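Local coordinates for nisin biosynthesis protein nisC (Lactococcus lactis subsp. lactis, PDB 2G0D) that catalyses the cyclisation of dehydrated prenisin, joining cysteine thiols to dehydroamino acids to form the thioether rings of nisin, at residues K1-N7 against S357-L361. Residues are numbered along the deposited sequence; the frame is centred on the assembly and turned at random.
Sequences KKNIKRN and SEQIL
Lys1 reaches over to Ser357 while Leu361 packs against the amide nitrogens of Asn3 and Asn7, so two helix beginnings are joined by a lysine hydrogen-bond bridge beside a leucine set on two amides and Ile4. The lysine chain turns twice near its end (chi3 -82°, chi4 72°), which brings NZ between Ser357 OG and Asn3 OD1. There NZ donates to Ser357 OG at 2.5 Å, a length so short that its exact value is doubtful, and also to Asn3 OD1 at 3.0 Å, lying in the plane of that carbonyl. One cation thus bridges the two segments while fixing the oxygen end of the Asn3 amide. The nitrogen end is consequently turned to the other helix, where ND2 sits 3.5 Å from Glu358 CA in a packing contact. The Glu358 carboxylate bends away; its OE1 remains 6.1 Å from Lys1 NZ, a separation at which any attraction is probably modest.

Leu361 crosses Asn3 and Asn7 at a slant. Its CB lies 3.7 Å from Asn3 ND2, and of its two methyls CD1 is the one that makes the contact, 3.9 Å from both Asn3 ND2 and Asn7 ND2, and 4.1 Å from Ile4 CG1, which supplies the apolar side of its seat. A nearly straight bond from Asn7 ND2 to Asn3 O, 2.7 Å long, holds the Asn7 amide beside this methyl; the Asn7 backbone N approaches the same oxygen from the opposite face, so the carbonyl is gripped twice.

The contact docks the N-terminal turn of helix 3-20 on the short helix 357-362, joining parts of the chain 350 residues apart near the periphery of the alpha toroid. The axes of segments 3-7 and 357-361 run nearly parallel, at 16°. Side chains of helix 376-387 meet Lys1 (Glu387), Ser357 (Leu383) and Leu361 (Ile376), while Lys5 of helix 3-20 meets the loop residues Lys50 and Asn52.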
loop_
_atom_site.group_PDB
_atom_site.type_symbol
_atom_site.label_atom_id
_atom_site.label_comp_id
_atom_site.label_asym_id
_atom_site.label_seq_id
_atom_site.Cartn_x
_atom_site.Cartn_y
_atom_site.Cartn_z
ATOM N N LYS A 1 22.071 -17.988 -0.594
ATOM C CA LYS A 1 21.188 -18.213 0.603
ATOM C C LYS A 1 20.144 -19.309 0.310
ATOM O O LYS A 1 19.200 -19.110 -0.481
ATOM C CB LYS A 1 20.545 -16.900 1.094
ATOM C CG LYS A 1 19.900 -16.018 -0.007
ATOM C CD LYS A 1 19.542 -14.576 0.472
ATOM C CE LYS A 1 18.202 -14.490 1.229
ATOM N NZ LYS A 1 18.276 -15.115 2.623
ATOM N N LYS A 2 20.342 -20.462 0.953
ATOM C CA LYS A 2 19.487 -21.648 0.767
ATOM C C LYS A 2 18.270 -21.644 1.697
ATOM O O LYS A 2 17.417 -22.543 1.618
ATOM C CB LYS A 2 20.290 -22.948 1.000
ATOM C CG LYS A 2 21.446 -23.183 0.029
ATOM C CD LYS A 2 22.413 -24.245 0.546
ATOM C CE LYS A 2 23.545 -24.509 -0.449
ATOM N NZ LYS A 2 23.352 -25.762 -1.226
ATOM N N ASN A 3 18.208 -20.652 2.585
ATOM C CA ASN A 3 17.126 -20.587 3.560
ATOM C C ASN A 3 15.764 -20.055 3.059
ATOM O O ASN A 3 14.741 -20.353 3.674
ATOM C CB ASN A 3 17.588 -19.967 4.894
ATOM C CG ASN A 3 17.503 -18.456 4.929
ATOM O OD1 ASN A 3 17.712 -17.754 3.927
ATOM N ND2 ASN A 3 17.208 -17.934 6.120
ATOM N N ILE A 4 15.746 -19.284 1.963
ATOM C CA ILE A 4 14.473 -18.945 1.310
ATOM C C ILE A 4 13.744 -20.220 0.868
ATOM O O ILE A 4 12.584 -20.406 1.192
ATOM C CB ILE A 4 14.620 -17.897 0.160
ATOM C CG1 ILE A 4 14.976 -16.536 0.781
ATOM C CG2 ILE A 4 13.333 -17.805 -0.678
ATOM C CD1 ILE A 4 14.837 -15.345 -0.101
ATOM N N LYS A 5 14.444 -21.116 0.176
ATOM C CA LYS A 5 13.826 -22.349 -0.302
ATOM C C LYS A 5 13.160 -23.154 0.841
ATOM O O LYS A 5 11.991 -23.506 0.751
ATOM C CB LYS A 5 14.851 -23.207 -1.047
ATOM C CG LYS A 5 14.247 -24.314 -1.876
ATOM C CD LYS A 5 15.332 -25.243 -2.283
ATOM C CE LYS A 5 14.987 -25.981 -3.518
ATOM N NZ LYS A 5 15.886 -27.181 -3.658
ATOM N N ARG A 6 13.910 -23.440 1.907
ATOM C CA ARG A 6 13.343 -24.129 3.077
ATOM C C ARG A 6 12.074 -23.462 3.631
ATOM O O ARG A 6 11.051 -24.114 3.876
ATOM C CB ARG A 6 14.379 -24.217 4.181
ATOM C CG ARG A 6 13.952 -25.103 5.357
ATOM C CD ARG A 6 15.118 -25.424 6.272
ATOM N NE ARG A 6 15.529 -24.243 7.032
ATOM C CZ ARG A 6 16.562 -23.463 6.715
ATOM N NH1 ARG A 6 17.316 -23.737 5.643
ATOM N NH2 ARG A 6 16.841 -22.407 7.472
ATOM N N ASN A 7 12.148 -22.160 3.844
ATOM C CA ASN A 7 10.995 -21.414 4.330
ATOM C C ASN A 7 9.779 -21.412 3.393
ATOM O O ASN A 7 8.643 -21.533 3.846
ATOM C CB ASN A 7 11.426 -20.002 4.709
ATOM C CG ASN A 7 12.113 -19.982 6.048
ATOM O OD1 ASN A 7 11.440 -19.975 7.079
ATOM N ND2 ASN A 7 13.454 -20.063 6.052
ATOM N N SER A 357 20.138 -11.442 6.518
ATOM C CA SER A 357 18.900 -12.022 5.954
ATOM C C SER A 357 18.519 -13.353 6.577
ATOM O O SER A 357 17.333 -13.629 6.794
ATOM C CB SER A 357 19.023 -12.218 4.443
ATOM O OG SER A 357 19.533 -13.520 4.153
ATOM N N GLU A 358 19.536 -14.175 6.827
ATOM C CA GLU A 358 19.368 -15.499 7.408
ATOM C C GLU A 358 18.726 -15.421 8.790
ATOM O O GLU A 358 17.741 -16.116 9.074
ATOM C CB GLU A 358 20.721 -16.237 7.467
ATOM C CG GLU A 358 21.769 -15.663 8.456
ATOM C CD GLU A 358 22.194 -14.217 8.154
ATOM O OE1 GLU A 358 22.408 -13.887 6.958
ATOM O OE2 GLU A 358 22.318 -13.421 9.122
ATOM N N GLN A 359 19.294 -14.574 9.640
ATOM C CA GLN A 359 18.780 -14.358 10.983
ATOM C C GLN A 359 17.369 -13.737 10.934
ATOM O O GLN A 359 16.524 -14.025 11.777
ATOM C CB GLN A 359 19.771 -13.496 11.788
ATOM C CG GLN A 359 19.195 -12.867 13.052
ATOM C CD GLN A 359 20.243 -12.175 13.922
ATOM O OE1 GLN A 359 21.451 -12.331 13.715
ATOM N NE2 GLN A 359 19.775 -11.420 14.919
ATOM N N ILE A 360 17.115 -12.909 9.929
ATOM C CA ILE A 360 15.799 -12.283 9.792
ATOM C C ILE A 360 14.672 -13.333 9.625
ATOM O O ILE A 360 13.667 -13.271 10.318
ATOM C CB ILE A 360 15.783 -11.185 8.684
ATOM C CG1 ILE A 360 16.618 -9.977 9.141
ATOM C CG2 ILE A 360 14.348 -10.750 8.377
ATOM C CD1 ILE A 360 17.021 -8.989 8.015
ATOM N N LEU A 361 14.872 -14.312 8.746
ATOM C CA LEU A 361 13.875 -15.364 8.514
ATOM C C LEU A 361 13.723 -16.367 9.646
ATOM O O LEU A 361 12.605 -16.775 9.963
ATOM C CB LEU A 361 14.171 -16.118 7.227
ATOM C CG LEU A 361 13.861 -15.438 5.894
ATOM C CD1 LEU A 361 13.906 -16.460 4.768
ATOM C CD2 LEU A 361 12.510 -14.725 5.923
#